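Local coordinates for dinoflagellate luciferase (Lingulodinium polyedrum, PDB 1VPR), which catalyses the oxidation of dinoflagellate luciferin, an open tetrapyrrole, by molecular oxygen with emission of blue light, here as its third luciferase domain, at residues N247-I261 with F264-R278. Residues are numbered along the deposited sequence; the frame is centred on the assembly and turned at random.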
loop_
_atom_site.group_PDB
_atom_site.type_symbol
_atom_site.label_atom_id
_atom_site.label_comp_id
_atom_site.label_asym_id
_atom_site.label_seq_id
_atom_site.Cartn_x
_atom_site.Cartn_y
_atom_site.Cartn_z
ATOM N N ASN A 247 4.724 -6.042 9.055
ATOM C CA ASN A 247 3.876 -5.032 9.697
ATOM C C ASN A 247 4.452 -3.653 9.406
ATOM O O ASN A 247 5.649 -3.416 9.624
ATOM C CB ASN A 247 3.821 -5.231 11.218
ATOM C CG ASN A 247 3.143 -6.538 11.627
ATOM O OD1 ASN A 247 1.924 -6.692 11.525
ATOM N ND2 ASN A 247 3.945 -7.489 12.090
ATOM N N LEU A 248 3.620 -2.746 8.898
ATOM C CA LEU A 248 4.091 -1.392 8.608
ATOM C C LEU A 248 3.306 -0.371 9.394
ATOM O O LEU A 248 2.100 -0.524 9.606
ATOM C CB LEU A 248 3.911 -1.028 7.118
ATOM C CG LEU A 248 4.348 -1.973 6.005
ATOM C CD1 LEU A 248 3.997 -1.394 4.648
ATOM C CD2 LEU A 248 5.852 -2.209 6.110
ATOM N N LEU A 249 4.005 0.673 9.831
ATOM C CA LEU A 249 3.377 1.809 10.496
ATOM C C LEU A 249 3.840 2.970 9.616
ATOM O O LEU A 249 5.035 3.258 9.531
ATOM C CB LEU A 249 3.863 1.959 11.943
ATOM C CG LEU A 249 3.169 1.009 12.916
ATOM C CD1 LEU A 249 3.845 1.090 14.262
ATOM C CD2 LEU A 249 1.705 1.358 13.047
ATOM N N GLY A 250 2.907 3.626 8.934
ATOM C CA GLY A 250 3.318 4.695 8.042
ATOM C C GLY A 250 2.411 5.893 8.078
ATOM O O GLY A 250 1.411 5.892 8.786
ATOM N N VAL A 251 2.754 6.896 7.276
ATOM C CA VAL A 251 2.032 8.147 7.217
ATOM C C VAL A 251 2.069 8.712 5.814
ATOM O O VAL A 251 3.082 8.575 5.138
ATOM C CB VAL A 251 2.728 9.231 8.130
ATOM C CG1 VAL A 251 2.132 10.598 7.846
ATOM C CG2 VAL A 251 2.578 8.885 9.612
ATOM N N TRP A 252 0.974 9.335 5.373
ATOM C CA TRP A 252 0.950 10.021 4.089
ATOM C C TRP A 252 0.716 11.475 4.470
ATOM O O TRP A 252 -0.092 11.776 5.370
ATOM C CB TRP A 252 -0.248 9.642 3.191
ATOM C CG TRP A 252 -0.095 8.401 2.406
ATOM C CD1 TRP A 252 -0.837 7.271 2.527
ATOM C CD2 TRP A 252 0.827 8.167 1.341
ATOM N NE1 TRP A 252 -0.442 6.343 1.604
ATOM C CE2 TRP A 252 0.580 6.869 0.859
ATOM C CE3 TRP A 252 1.845 8.932 0.752
ATOM C CZ2 TRP A 252 1.304 6.308 -0.199
ATOM C CZ3 TRP A 252 2.566 8.382 -0.291
ATOM C CH2 TRP A 252 2.292 7.077 -0.759
ATOM N N VAL A 253 1.425 12.372 3.809
ATOM C CA VAL A 253 1.227 13.803 4.019
ATOM C C VAL A 253 0.786 14.308 2.638
ATOM O O VAL A 253 1.269 13.828 1.612
ATOM C CB VAL A 253 2.536 14.523 4.433
ATOM C CG1 VAL A 253 2.230 16.035 4.698
ATOM C CG2 VAL A 253 3.111 13.850 5.724
ATOM N N LEU A 254 -0.135 15.256 2.616
ATOM C CA LEU A 254 -0.644 15.819 1.360
ATOM C C LEU A 254 -0.305 17.321 1.430
ATOM O O LEU A 254 -1.160 18.161 1.670
ATOM C CB LEU A 254 -2.166 15.597 1.280
ATOM C CG LEU A 254 -2.730 14.229 0.837
ATOM C CD1 LEU A 254 -1.993 13.073 1.492
ATOM C CD2 LEU A 254 -4.207 14.177 1.186
ATOM N N PRO A 255 0.961 17.669 1.170
ATOM C CA PRO A 255 1.463 19.043 1.218
ATOM C C PRO A 255 1.226 19.884 -0.017
ATOM O O PRO A 255 1.448 21.102 0.012
ATOM C CB PRO A 255 2.948 18.815 1.428
ATOM C CG PRO A 255 3.179 17.685 0.404
ATOM C CD PRO A 255 2.022 16.753 0.702
ATOM N N GLU A 256 0.783 19.242 -1.092
ATOM C CA GLU A 256 0.611 19.916 -2.372
ATOM C C GLU A 256 -0.666 19.458 -3.013
ATOM O O GLU A 256 -1.253 18.478 -2.577
ATOM C CB GLU A 256 1.758 19.538 -3.289
ATOM C CG GLU A 256 3.107 19.988 -2.819
ATOM C CD GLU A 256 4.227 19.264 -3.548
ATOM O OE1 GLU A 256 4.031 18.863 -4.713
ATOM O OE2 GLU A 256 5.307 19.103 -2.952
ATOM N N GLU A 257 -1.084 20.127 -4.083
ATOM C CA GLU A 257 -2.329 19.717 -4.703
ATOM C C GLU A 257 -2.268 18.367 -5.408
ATOM O O GLU A 257 -3.222 17.590 -5.338
ATOM C CB GLU A 257 -2.807 20.766 -5.702
ATOM C CG GLU A 257 -4.136 20.422 -6.334
ATOM C CD GLU A 257 -5.316 20.592 -5.387
ATOM O OE1 GLU A 257 -6.416 20.121 -5.749
ATOM O OE2 GLU A 257 -5.152 21.201 -4.292
ATOM N N TYR A 258 -1.156 18.077 -6.074
ATOM C CA TYR A 258 -1.054 16.849 -6.845
ATOM C C TYR A 258 -0.031 15.826 -6.425
ATOM O O TYR A 258 0.276 14.921 -7.196
ATOM C CB TYR A 258 -0.826 17.196 -8.311
ATOM C CG TYR A 258 -1.917 18.069 -8.893
ATOM C CD1 TYR A 258 -1.746 19.452 -9.012
ATOM C CD2 TYR A 258 -3.137 17.522 -9.292
ATOM C CE1 TYR A 258 -2.772 20.277 -9.517
ATOM C CE2 TYR A 258 -4.169 18.338 -9.801
ATOM C CZ TYR A 258 -3.975 19.714 -9.907
ATOM O OH TYR A 258 -4.982 20.516 -10.401
ATOM N N ARG A 259 0.503 15.955 -5.220
ATOM C CA ARG A 259 1.496 15.008 -4.754
ATOM C C ARG A 259 1.367 14.644 -3.288
ATOM O O ARG A 259 1.106 15.492 -2.447
ATOM C CB ARG A 259 2.934 15.555 -5.002
ATOM C CG ARG A 259 4.001 14.580 -4.518
ATOM C CD ARG A 259 5.419 14.923 -4.982
ATOM N NE ARG A 259 5.836 16.236 -4.515
ATOM C CZ ARG A 259 7.108 16.599 -4.397
ATOM N NH1 ARG A 259 8.071 15.738 -4.707
ATOM N NH2 ARG A 259 7.411 17.826 -3.995
ATOM N N LYS A 260 1.540 13.368 -2.980
ATOM C CA LYS A 260 1.536 12.928 -1.590
ATOM C C LYS A 260 2.961 12.500 -1.290
ATOM O O LYS A 260 3.653 11.948 -2.163
ATOM C CB LYS A 260 0.644 11.700 -1.365
ATOM C CG LYS A 260 -0.833 11.910 -1.589
ATOM C CD LYS A 260 -1.560 10.656 -1.079
ATOM C CE LYS A 260 -1.109 9.393 -1.853
ATOM N NZ LYS A 260 -1.852 8.205 -1.381
ATOM N N ILE A 261 3.407 12.753 -0.073
ATOM C CA ILE A 261 4.756 12.356 0.357
ATOM C C ILE A 261 4.607 11.640 1.692
ATOM O O ILE A 261 3.925 12.119 2.603
ATOM C CB ILE A 261 5.693 13.574 0.532
ATOM C CG1 ILE A 261 5.838 14.301 -0.802
ATOM C CG2 ILE A 261 7.078 13.095 1.016
ATOM C CD1 ILE A 261 6.661 15.577 -0.720
ATOM N N PHE A 264 7.000 4.623 5.329
ATOM C CA PHE A 264 6.452 3.460 6.012
ATOM C C PHE A 264 7.582 2.745 6.715
ATOM O O PHE A 264 8.575 2.419 6.088
ATOM C CB PHE A 264 5.794 2.471 5.039
ATOM C CG PHE A 264 4.532 2.978 4.429
ATOM C CD1 PHE A 264 4.566 3.792 3.315
ATOM C CD2 PHE A 264 3.309 2.719 5.037
ATOM C CE1 PHE A 264 3.401 4.362 2.815
ATOM C CE2 PHE A 264 2.142 3.278 4.542
ATOM C CZ PHE A 264 2.185 4.104 3.433
ATOM N N TRP A 265 7.411 2.508 8.009
ATOM C CA TRP A 265 8.393 1.788 8.803
ATOM C C TRP A 265 8.051 0.317 8.721
ATOM O O TRP A 265 6.973 -0.084 9.150
ATOM C CB TRP A 265 8.331 2.204 10.270
ATOM C CG TRP A 265 9.069 3.463 10.584
ATOM C CD1 TRP A 265 8.534 4.697 10.794
ATOM C CD2 TRP A 265 10.491 3.608 10.736
ATOM N NE1 TRP A 265 9.532 5.614 11.063
ATOM C CE2 TRP A 265 10.743 4.968 11.039
ATOM C CE3 TRP A 265 11.574 2.723 10.648
ATOM C CZ2 TRP A 265 12.036 5.462 11.258
ATOM C CZ3 TRP A 265 12.872 3.223 10.867
ATOM C CH2 TRP A 265 13.080 4.573 11.168
ATOM N N GLU A 266 8.962 -0.477 8.170
ATOM C CA GLU A 266 8.769 -1.926 8.056
ATOM C C GLU A 266 9.384 -2.443 9.357
ATOM O O GLU A 266 10.615 -2.545 9.490
ATOM C CB GLU A 266 9.527 -2.446 6.833
ATOM C CG GLU A 266 9.413 -3.944 6.573
ATOM C CD GLU A 266 10.210 -4.353 5.345
ATOM O OE1 GLU A 266 11.461 -4.293 5.422
ATOM O OE2 GLU A 266 9.587 -4.708 4.305
HETATM N N MSE A 267 8.514 -2.766 10.315
HETATM C CA MSE A 267 8.938 -3.159 11.638
HETATM C C MSE A 267 9.860 -4.363 11.771
HETATM O O MSE A 267 10.738 -4.369 12.627
HETATM C CB MSE A 267 7.712 -3.336 12.532
HETATM C CG MSE A 267 6.810 -2.093 12.642
HETATM SE SE MSE A 267 7.804 -0.515 13.155
HETATM C CE MSE A 267 8.720 -1.265 14.699
ATOM N N GLU A 268 9.704 -5.373 10.933
ATOM C CA GLU A 268 10.573 -6.537 11.068
ATOM C C GLU A 268 12.020 -6.354 10.606
ATOM O O GLU A 268 12.879 -7.180 10.945
ATOM C CB GLU A 268 9.947 -7.727 10.352
ATOM C CG GLU A 268 8.663 -8.179 10.996
ATOM C CD GLU A 268 7.530 -7.176 10.849
ATOM O OE1 GLU A 268 7.288 -6.699 9.722
ATOM O OE2 GLU A 268 6.868 -6.882 11.866
ATOM N N SER A 269 12.293 -5.290 9.848
ATOM C CA SER A 269 13.641 -5.011 9.339
ATOM C C SER A 269 14.217 -3.707 9.901
ATOM O O SER A 269 15.427 -3.457 9.829
ATOM C CB SER A 269 13.604 -4.917 7.820
ATOM O OG SER A 269 12.933 -3.731 7.412
ATOM N N GLY A 270 13.348 -2.882 10.470
ATOM C CA GLY A 270 13.784 -1.611 11.028
ATOM C C GLY A 270 14.056 -0.577 9.953
ATOM O O GLY A 270 14.633 0.489 10.232
ATOM N N ARG A 271 13.639 -0.868 8.720
ATOM C CA ARG A 271 13.869 0.064 7.605
ATOM C C ARG A 271 12.720 1.057 7.394
ATOM O O ARG A 271 11.552 0.704 7.558
ATOM C CB ARG A 271 14.097 -0.722 6.310
ATOM C CG ARG A 271 15.393 -1.510 6.273
ATOM C CD ARG A 271 15.552 -2.186 4.915
ATOM N NE ARG A 271 14.496 -3.166 4.677
ATOM C CZ ARG A 271 14.291 -3.756 3.500
ATOM N NH1 ARG A 271 13.309 -4.645 3.346
ATOM N NH2 ARG A 271 15.070 -3.448 2.469
ATOM N N CYS A 272 13.059 2.297 7.045
ATOM C CA CYS A 272 12.058 3.339 6.793
ATOM C C CYS A 272 11.989 3.554 5.279
ATOM O O CYS A 272 12.920 4.118 4.697
ATOM C CB CYS A 272 12.477 4.661 7.471
ATOM S SG CYS A 272 11.278 6.046 7.311
ATOM N N PHE A 273 10.920 3.074 4.638
ATOM C CA PHE A 273 10.754 3.261 3.194
ATOM C C PHE A 273 10.172 4.645 3.005
ATOM O O PHE A 273 9.209 5.026 3.673
ATOM C CB PHE A 273 9.774 2.227 2.594
ATOM C CG PHE A 273 10.331 0.829 2.492
ATOM C CD1 PHE A 273 10.444 0.029 3.616
ATOM C CD2 PHE A 273 10.737 0.318 1.257
ATOM C CE1 PHE A 273 10.947 -1.260 3.534
ATOM C CE2 PHE A 273 11.244 -0.973 1.151
ATOM C CZ PHE A 273 11.352 -1.772 2.295
ATOM N N ARG A 274 10.728 5.413 2.085
ATOM C CA ARG A 274 10.208 6.745 1.877
ATOM C C ARG A 274 9.522 6.727 0.536
ATOM O O ARG A 274 9.957 6.038 -0.375
ATOM C CB ARG A 274 11.342 7.754 1.993
ATOM C CG ARG A 274 11.794 7.913 3.453
ATOM C CD ARG A 274 13.013 8.836 3.579
ATOM N NE ARG A 274 14.129 8.273 2.836
ATOM C CZ ARG A 274 15.249 8.928 2.571
ATOM N NH1 ARG A 274 15.394 10.178 3.007
ATOM N NH2 ARG A 274 16.198 8.348 1.841
ATOM N N ILE A 275 8.450 7.498 0.397
ATOM C CA ILE A 275 7.655 7.377 -0.818
ATOM C C ILE A 275 6.867 8.601 -1.221
ATOM O O ILE A 275 6.574 9.463 -0.386
ATOM C CB ILE A 275 6.681 6.173 -0.593
ATOM C CG1 ILE A 275 5.762 5.934 -1.796
ATOM C CG2 ILE A 275 5.811 6.442 0.671
ATOM C CD1 ILE A 275 4.852 4.719 -1.556
ATOM N N GLU A 276 6.570 8.706 -2.516
ATOM C CA GLU A 276 5.719 9.783 -3.008
ATOM C C GLU A 276 4.784 9.221 -4.064
ATOM O O GLU A 276 5.089 8.187 -4.702
ATOM C CB GLU A 276 6.520 10.946 -3.636
ATOM C CG GLU A 276 7.306 10.629 -4.911
ATOM C CD GLU A 276 7.515 11.877 -5.744
ATOM O OE1 GLU A 276 8.224 12.789 -5.253
ATOM O OE2 GLU A 276 6.953 11.970 -6.872
ATOM N N ARG A 277 3.628 9.872 -4.218
ATOM C CA ARG A 277 2.684 9.535 -5.286
ATOM C C ARG A 277 2.324 10.880 -5.862
ATOM O O ARG A 277 1.967 11.784 -5.109
ATOM C CB ARG A 277 1.404 8.870 -4.785
ATOM C CG ARG A 277 1.548 7.363 -4.482
ATOM C CD ARG A 277 0.335 6.832 -3.711
ATOM N NE ARG A 277 0.391 5.372 -3.619
ATOM C CZ ARG A 277 -0.429 4.640 -2.870
ATOM N NH1 ARG A 277 -1.372 5.235 -2.155
ATOM N NH2 ARG A 277 -0.289 3.313 -2.823
ATOM N N ARG A 278 2.414 11.017 -7.184
ATOM C CA ARG A 278 2.054 12.267 -7.840
ATOM C C ARG A 278 1.193 11.973 -9.054
ATOM O O ARG A 278 1.407 10.973 -9.760
ATOM C CB ARG A 278 3.302 13.071 -8.262
ATOM C CG ARG A 278 4.140 12.492 -9.382
ATOM C CD ARG A 278 5.229 13.488 -9.827
ATOM N NE ARG A 278 6.283 13.642 -8.815
ATOM C CZ ARG A 278 7.341 14.444 -8.948
ATOM N NH1 ARG A 278 8.242 14.502 -7.984
ATOM N NH2 ARG A 278 7.495 15.196 -10.040
HETATM O O HOH W 1 -2.699 4.243 0.905
#
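F264 turns an edge to W252: its CZ comes 3.9 Å from NE1 over one face of the indole, with planes at 80°, a T-shaped pair. The phenyl ring can lie there because G250, its non-hydrogen-bonded partner, has no side chain; a CB would strike F264 CD2. I275 CD1 packs against W252 CH2 at 3.6 Å, while the opposite indole face carries K260 NZ over its centre. R277, extended from CG to NE, brings its guanidinium to the indole so that W252 CZ2 lies over the rim of one guanidinium face, R277 NH1 3.5 Å from that atom, with the two planes 27° apart. R277 NH1 and K260 NZ lie close, a like-charge pair; Q290 takes up part of the arginine's polar end.

Beyond the aromatic cluster, R259 NH1 makes a hydrogen-bonded salt bridge to E276 OE1 at 3.0 Å, nearly in the guanidinium plane. With CG anti to the backbone N (chi1 180°) and a bend at chi3, the same guanidinium also grips E256 side-on through NE and NH2, and I261 CD1 covers one of its faces. A leucine in its place would probably leave the E256 carboxylate without its side-on mate and E276 without its cross-strand salt bridge. R278 NE meets E276 OE2 at 2.6 Å. At the far end, E268 clasps N247: OE1 takes the backbone N at 2.7 Å, and OE2 takes ND2, while N247 OD1 is hydrogen-bonded to Y239 OH, so the amide is held at both ends.

Paired backbone bonds join L249 with W265 and K260 with R277, so strand 259-266 is the middle of three antiparallel strands in the luciferase catalytic domain's calycin-type barrel. Strand 237-241 flanks 247-253, strand 285-294 flanks 271-282, and helix 107-111 packs on R259 and I261.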